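Local coordinates for protein putidaredoxin reductase (Pseudomonas putida, PDB 1Q1R) that probably passes electrons from NADH through its bound FAD to the iron-sulfur protein putidaredoxin, which supplies the cytochrome P450cam monooxygenase, at residues 4-9 with 29-34; 19-24 with 71-76; 101-106 with 277-282. All coordinates share one frame; numbering follows the deposited sequence.

All three contacts reach one parallel sheet of the FAD-binding, Rossmann-type region, whose strands run in the order 75-78, 31-35, 6-10, 105-108, 279-281. Contact 1 joins two inner strands, and contact 3 adds edge strand 279-281 to 105-108. Contact 2 shares helix 14-25 with the beta-alpha-beta unit of contact 1 but packs it against the other edge. Each has a buried aliphatic part and a more exposed end: Asn6 and Asn31 in contact 1, Gln73 and Asn74 in contact 2, Arg105 and Leu278 in contact 3. In contact 2 an arginine grips backbone carbonyls, whereas in contacts 1 and 3 the bonds run mainly strand to strand. Contacts 1 and 2 meet through Leu34 and Gln76.

Contact 1 of 3, residues 4-9 with 29-34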
# COMPACT_ATOMS: atom_id res chain seq x y z
N ASN A 4 18.67 16.82 23.15
CA ASN A 4 18.07 18.14 23.24
C ASN A 4 17.19 18.42 22.02
O ASN A 4 16.18 19.11 22.12
CB ASN A 4 19.16 19.21 23.34
CG ASN A 4 18.59 20.62 23.46
OD1 ASN A 4 17.91 21.11 22.56
ND2 ASN A 4 18.87 21.27 24.58
N ASP A 5 17.59 17.87 20.88
CA ASP A 5 16.83 18.06 19.65
C ASP A 5 15.48 17.36 19.72
O ASP A 5 15.40 16.18 20.08
CB ASP A 5 17.62 17.53 18.45
CG ASP A 5 18.88 18.33 18.19
OD1 ASP A 5 19.78 18.33 19.05
OD2 ASP A 5 18.96 18.97 17.12
N ASN A 6 14.43 18.09 19.37
CA ASN A 6 13.08 17.54 19.38
C ASN A 6 12.67 17.17 17.97
O ASN A 6 12.87 17.93 17.02
CB ASN A 6 12.09 18.56 19.94
CG ASN A 6 12.46 19.05 21.33
OD1 ASN A 6 12.72 18.25 22.23
ND2 ASN A 6 12.47 20.36 21.51
N VAL A 7 12.09 15.98 17.82
CA VAL A 7 11.64 15.53 16.52
C VAL A 7 10.12 15.43 16.51
O VAL A 7 9.52 14.88 17.43
CB VAL A 7 12.26 14.16 16.16
CG1 VAL A 7 11.96 13.14 17.25
CG2 VAL A 7 11.70 13.68 14.83
N VAL A 8 9.51 15.98 15.47
CA VAL A 8 8.06 15.93 15.32
C VAL A 8 7.72 15.09 14.10
O VAL A 8 8.26 15.30 13.01
CB VAL A 8 7.46 17.34 15.14
CG1 VAL A 8 5.97 17.24 14.85
CG2 VAL A 8 7.69 18.17 16.40
N ILE A 9 6.83 14.12 14.29
CA ILE A 9 6.42 13.23 13.22
C ILE A 9 4.94 13.46 12.94
O ILE A 9 4.10 13.27 13.81
CB ILE A 9 6.65 11.75 13.63
CG1 ILE A 9 8.12 11.54 13.98
CG2 ILE A 9 6.22 10.82 12.50
CD1 ILE A 9 8.42 10.22 14.68
N GLU A 29 18.01 10.22 22.03
CA GLU A 29 17.76 10.66 23.40
C GLU A 29 16.81 11.85 23.51
O GLU A 29 16.24 12.10 24.57
CB GLU A 29 19.09 11.04 24.07
CG GLU A 29 20.03 9.87 24.33
CD GLU A 29 19.58 9.01 25.50
OE1 GLU A 29 18.47 8.44 25.44
OE2 GLU A 29 20.35 8.90 26.48
N GLY A 30 16.65 12.57 22.41
CA GLY A 30 15.77 13.73 22.41
C GLY A 30 14.30 13.36 22.56
O GLY A 30 13.96 12.21 22.81
N ASN A 31 13.44 14.36 22.40
CA ASN A 31 12.00 14.15 22.52
C ASN A 31 11.39 13.78 21.17
O ASN A 31 11.80 14.29 20.13
CB ASN A 31 11.32 15.41 23.05
CG ASN A 31 11.72 15.72 24.47
OD1 ASN A 31 11.29 15.05 25.41
ND2 ASN A 31 12.57 16.72 24.65
N ILE A 32 10.42 12.87 21.21
CA ILE A 32 9.74 12.42 20.00
C ILE A 32 8.25 12.66 20.12
O ILE A 32 7.60 12.18 21.05
CB ILE A 32 9.98 10.91 19.77
CG1 ILE A 32 11.48 10.62 19.75
CG2 ILE A 32 9.33 10.48 18.46
CD1 ILE A 32 11.83 9.15 19.68
N ARG A 33 7.69 13.43 19.18
CA ARG A 33 6.27 13.71 19.20
C ARG A 33 5.56 13.18 17.97
O ARG A 33 5.89 13.56 16.85
CB ARG A 33 6.02 15.22 19.31
CG ARG A 33 5.50 15.66 20.67
CD ARG A 33 4.63 16.91 20.54
NE ARG A 33 3.87 17.17 21.76
CZ ARG A 33 4.39 17.63 22.89
NH1 ARG A 33 5.69 17.89 22.97
NH2 ARG A 33 3.61 17.83 23.95
N LEU A 34 4.60 12.29 18.18
CA LEU A 34 3.81 11.72 17.10
C LEU A 34 2.51 12.50 17.10
O LEU A 34 1.83 12.57 18.12
CB LEU A 34 3.51 10.25 17.35
CG LEU A 34 4.44 9.18 16.77
CD1 LEU A 34 4.00 7.82 17.27
CD2 LEU A 34 4.41 9.23 15.24
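Val7 and Ile32 project in the same direction from neighbouring parallel strands of a Rossmann-type beta-alpha-beta unit, in which helix 14-25 crosses from strand 6-10 to strand 31-35. The short strand segments diverge by only 14°, and three backbone bonds tie them: Val7 N to Asn31 O, Arg33 N to Val7 O and Ile9 N to Arg33 O. On the face under the helix, Val7 CG1 sits between its own backbone N and carbonyl carbon (chi1 55°), which turns this methyl toward the neighbouring strand, 3.6 Å from Ile32 CG1. Ile9 lies alongside two partners at once. Its CD1 leans back to Ile32 CG2 at 3.9 Å, while its CG2 branch meets Leu34 CD2 at 3.6 Å. Val19, Ala20 and Leu23 of the helix close over these aliphatic groups, so the face is buried.

The opposite face carries Asn6, Val8, Asn31 and Arg33. Here Val8 packs on Tyr103 and Leu106, and nearer the start of the strands Asn31 ND2 donates to Asn6 OD1 at 2.9 Å. Replacing Asn6 with a leucine would probably leave the Asn31 amide without this acceptor and freer to turn. The two asparagine side chains run alongside each other with their amide planes 41° apart, and Asn6 OD1 lies nearly within the amide plane of Asn31.

Contact 2 of 3, residues 19-24 with 71-76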
# COMPACT_ATOMS: atom_id res chain seq x y z
N VAL A 19 9.07 5.18 12.48
CA VAL A 19 10.14 6.17 12.59
C VAL A 19 10.33 6.46 14.08
O VAL A 19 11.45 6.45 14.59
CB VAL A 19 9.78 7.48 11.85
CG1 VAL A 19 10.72 8.61 12.27
CG2 VAL A 19 9.87 7.27 10.35
N ALA A 20 9.22 6.70 14.77
CA ALA A 20 9.25 7.01 16.19
C ALA A 20 9.97 5.94 17.01
O ALA A 20 10.94 6.25 17.72
CB ALA A 20 7.82 7.18 16.71
N PHE A 21 9.52 4.69 16.93
CA PHE A 21 10.15 3.62 17.68
C PHE A 21 11.53 3.26 17.16
O PHE A 21 12.40 2.85 17.93
CB PHE A 21 9.25 2.38 17.71
CG PHE A 21 8.07 2.51 18.62
CD1 PHE A 21 6.89 3.09 18.18
CD2 PHE A 21 8.16 2.11 19.95
CE1 PHE A 21 5.81 3.27 19.04
CE2 PHE A 21 7.09 2.28 20.82
CZ PHE A 21 5.91 2.86 20.37
N GLY A 22 11.74 3.42 15.86
CA GLY A 22 13.04 3.11 15.29
C GLY A 22 14.05 4.09 15.85
O GLY A 22 15.17 3.72 16.22
N LEU A 23 13.64 5.35 15.92
CA LEU A 23 14.46 6.43 16.45
C LEU A 23 14.93 6.10 17.86
O LEU A 23 16.12 6.12 18.16
CB LEU A 23 13.65 7.72 16.45
CG LEU A 23 14.21 8.98 15.80
CD1 LEU A 23 15.00 8.64 14.55
CD2 LEU A 23 13.05 9.90 15.46
N ARG A 24 13.98 5.77 18.73
CA ARG A 24 14.30 5.45 20.12
C ARG A 24 15.06 4.13 20.24
O ARG A 24 15.66 3.85 21.28
CB ARG A 24 13.01 5.37 20.95
CG ARG A 24 13.26 5.38 22.44
CD ARG A 24 13.81 6.73 22.88
NE ARG A 24 12.76 7.74 23.00
CZ ARG A 24 12.99 9.04 23.12
NH1 ARG A 24 14.23 9.50 23.12
NH2 ARG A 24 11.97 9.88 23.25
N ALA A 71 4.45 5.06 26.22
CA ALA A 71 4.87 5.63 27.49
C ALA A 71 6.27 5.14 27.86
O ALA A 71 7.15 5.94 28.21
CB ALA A 71 3.88 5.25 28.59
N ALA A 72 6.47 3.83 27.78
CA ALA A 72 7.76 3.21 28.11
C ALA A 72 8.92 3.75 27.27
O ALA A 72 9.98 4.04 27.80
CB ALA A 72 7.66 1.70 27.95
N GLN A 73 8.72 3.86 25.96
CA GLN A 73 9.76 4.36 25.08
C GLN A 73 9.77 5.88 25.04
O GLN A 73 10.51 6.50 24.26
CB GLN A 73 9.57 3.81 23.66
CG GLN A 73 9.84 2.32 23.55
CD GLN A 73 11.23 1.96 24.02
OE1 GLN A 73 12.23 2.47 23.50
NE2 GLN A 73 11.31 1.08 25.01
N ASN A 74 8.96 6.48 25.90
CA ASN A 74 8.86 7.93 26.00
C ASN A 74 8.57 8.59 24.66
O ASN A 74 9.28 9.52 24.24
CB ASN A 74 10.16 8.49 26.60
CG ASN A 74 9.91 9.73 27.44
OD1 ASN A 74 9.49 10.77 26.94
ND2 ASN A 74 10.17 9.61 28.74
N ILE A 75 7.54 8.11 23.98
CA ILE A 75 7.12 8.67 22.70
C ILE A 75 5.76 9.31 22.95
O ILE A 75 4.81 8.63 23.32
CB ILE A 75 7.00 7.59 21.60
CG1 ILE A 75 8.38 7.02 21.28
CG2 ILE A 75 6.37 8.20 20.35
CD1 ILE A 75 8.38 5.96 20.19
N GLN A 76 5.68 10.62 22.76
CA GLN A 76 4.43 11.34 22.98
C GLN A 76 3.50 11.18 21.78
O GLN A 76 3.85 11.55 20.66
CB GLN A 76 4.72 12.82 23.23
CG GLN A 76 5.74 13.05 24.34
CD GLN A 76 6.08 14.51 24.52
OE1 GLN A 76 5.23 15.32 24.88
NE2 GLN A 76 7.34 14.86 24.27
O HOH W 1 11.97 1.45 20.38
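Ala20 faces Ile75 with their CA atoms 7.0 Å apart, and one helical turn on Arg24 faces Gln73 at 6.8 Å between CA atoms, so helix 14-25 of the Rossmann-type beta-alpha-beta unit lies against the turn that leads from helix 67-72 into edge strand 75-78. That turn is a Schellman motif: Asn74, with positive phi, is its C-prime residue, and Ile75 N reaches back to Tyr70 O.

Ile75 sends its extended side chain (chi2 -179°) against the helix. Its CD1 methyl sits over the middle of the Phe21 ring, 3.6 Å from the centroid and almost on the ring normal, a CH-pi contact. The same methyl lies 3.7 Å from Ala20 CB. Phe21 also has a cation-pi partner in Arg65 and an edge-to-face one in Tyr70.

Two bends in the Arg24 chain (chi2 67°, chi3 79°) bring its guanidinium edge to the turn. NE donates to Gln73 O at 2.9 Å, nearly in line with that carbonyl, though bent at the hydrogen and with the oxygen tilted from the guanidinium plane; NH2 approaches Asn74 O from above the carbonyl plane. NH1 binds Gly30 O and Trp28 O, so one cation gathers four backbone carbonyls. The Gln73 side chain runs antiparallel to that of Arg24, its OE1 3.3 Å from Arg24 CG, and a water donates to that OE1 and, at 2.9 Å, to Phe21 O.

Contact 3 of 3, residues 101-106 with 277-282; sequences LDYDRL and PLIMAV
Leu278 lies across the turn at Tyr103 to Arg105, just where strand 279-281 joins strand 105-108 as the outermost strand of the parallel Rossmann-type sheet. Its side chain can be followed outward. CB rests 3.7 Å from Asp104 O and meets the Tyr103 ring at its edge, 4.5 Å from CE1. The next carbon, CG, lies beside its own backbone N (chi1 -51°) and keeps close to the same carbonyl, 3.9 Å from Asp104 O. At the tip, the CD1 methyl reaches the rim of the Arg105 guanidinium, in its plane and 4.0 Å from NE. The leucine therefore fills the angle between a main-chain carbonyl, an aromatic edge and the arginine, whose folded chain brings the guanidinium near it.

Past Leu278 the pairing is that of parallel strands. Leu106 N donates to Leu278 O at 2.9 Å, and Leu106 O in turn accepts from Met280 N at 2.8 Å, so Leu106 is held at both its N-H and its carbonyl. The CA-H of Ile279 also points at Leu106 O. On the buried face of this pair Leu106 and Ile279 run alongside each other, with Leu106 CD2 at 4.0 Å from Ile279 CG1. Tyr103 OH touches Ile279 CD1 (3.9 Å), while the ring lies over Leu106 CB. The rest of the Met280 side chain packs on Ile312 and Leu316 of helix 302-316.

The carboxylate of Asp104 accepts from Asn6 N, linking the turn to the next strand of the sheet. Two straight backbone bonds set the register of this edge strand, and the side chains around them add mostly apolar packing, so the attachment rests on two main-chain hydrogen bonds and apolar packing, with no paired charges between the two segments.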
# COMPACT_ATOMS: atom_id res chain seq x y z
N LEU A 101 3.99 23.56 17.57
CA LEU A 101 5.01 22.70 18.16
C LEU A 101 6.35 22.97 17.51
O LEU A 101 6.46 23.00 16.28
CB LEU A 101 4.64 21.23 17.96
CG LEU A 101 3.30 20.74 18.52
CD1 LEU A 101 3.11 19.27 18.17
CD2 LEU A 101 3.25 20.95 20.03
N ASP A 102 7.38 23.17 18.33
CA ASP A 102 8.72 23.44 17.82
C ASP A 102 9.42 22.14 17.45
O ASP A 102 9.22 21.11 18.09
CB ASP A 102 9.56 24.19 18.86
CG ASP A 102 8.95 25.51 19.26
OD1 ASP A 102 8.50 26.27 18.37
OD2 ASP A 102 8.93 25.81 20.47
N TYR A 103 10.26 22.20 16.42
CA TYR A 103 10.98 21.02 15.97
C TYR A 103 12.39 21.35 15.52
O TYR A 103 12.67 22.44 15.03
CB TYR A 103 10.22 20.34 14.83
CG TYR A 103 10.18 21.12 13.52
CD1 TYR A 103 11.29 21.17 12.68
CD2 TYR A 103 9.03 21.79 13.13
CE1 TYR A 103 11.25 21.87 11.47
CE2 TYR A 103 8.98 22.50 11.93
CZ TYR A 103 10.09 22.53 11.10
OH TYR A 103 10.04 23.23 9.92
N ASP A 104 13.28 20.38 15.69
CA ASP A 104 14.66 20.51 15.24
C ASP A 104 14.72 19.63 14.00
O ASP A 104 15.44 19.92 13.05
CB ASP A 104 15.63 20.00 16.31
CG ASP A 104 15.67 20.89 17.54
OD1 ASP A 104 15.97 22.09 17.38
OD2 ASP A 104 15.40 20.39 18.65
N ARG A 105 13.93 18.56 14.04
CA ARG A 105 13.81 17.60 12.96
C ARG A 105 12.32 17.29 12.74
O ARG A 105 11.62 16.93 13.68
CB ARG A 105 14.56 16.30 13.30
CG ARG A 105 16.01 16.28 12.85
CD ARG A 105 16.79 17.45 13.41
NE ARG A 105 17.78 17.94 12.46
CZ ARG A 105 18.97 17.38 12.26
NH1 ARG A 105 19.32 16.30 12.95
NH2 ARG A 105 19.80 17.89 11.37
N LEU A 106 11.86 17.46 11.51
CA LEU A 106 10.46 17.20 11.18
C LEU A 106 10.34 16.05 10.19
O LEU A 106 11.05 15.99 9.18
CB LEU A 106 9.83 18.47 10.60
CG LEU A 106 8.34 18.41 10.23
CD1 LEU A 106 7.52 18.05 11.46
CD2 LEU A 106 7.91 19.75 9.66
N PRO A 277 16.14 20.82 4.40
CA PRO A 277 17.08 19.97 5.14
C PRO A 277 16.55 19.36 6.44
O PRO A 277 16.80 18.19 6.72
CB PRO A 277 18.26 20.91 5.39
CG PRO A 277 18.26 21.77 4.18
CD PRO A 277 16.79 22.09 4.01
N LEU A 278 15.84 20.15 7.23
CA LEU A 278 15.32 19.67 8.50
C LEU A 278 13.99 18.91 8.37
O LEU A 278 13.48 18.38 9.35
CB LEU A 278 15.13 20.84 9.48
CG LEU A 278 16.29 21.83 9.73
CD1 LEU A 278 17.57 21.08 10.05
CD2 LEU A 278 16.48 22.70 8.50
N ILE A 279 13.45 18.86 7.16
CA ILE A 279 12.18 18.16 6.93
C ILE A 279 12.34 16.94 6.02
O ILE A 279 12.83 17.05 4.90
CB ILE A 279 11.13 19.09 6.28
CG1 ILE A 279 10.95 20.36 7.12
CG2 ILE A 279 9.79 18.36 6.16
CD1 ILE A 279 10.06 21.41 6.46
N MET A 280 11.91 15.79 6.52
CA MET A 280 11.98 14.55 5.75
C MET A 280 10.57 14.04 5.47
O MET A 280 9.60 14.48 6.09
CB MET A 280 12.76 13.48 6.53
CG MET A 280 14.19 13.88 6.89
SD MET A 280 15.08 12.60 7.81
CE MET A 280 14.29 12.69 9.35
N ALA A 281 10.44 13.11 4.51
CA ALA A 281 9.15 12.51 4.18
C ALA A 281 9.35 11.00 4.19
O ALA A 281 10.47 10.52 3.96
CB ALA A 281 8.68 12.98 2.81
N VAL A 282 8.29 10.24 4.43
CA VAL A 282 8.40 8.78 4.51
C VAL A 282 7.07 8.07 4.29
O VAL A 282 6.01 8.59 4.65
CB VAL A 282 8.96 8.39 5.90
CG1 VAL A 282 8.00 8.85 6.98
CG2 VAL A 282 9.19 6.89 5.99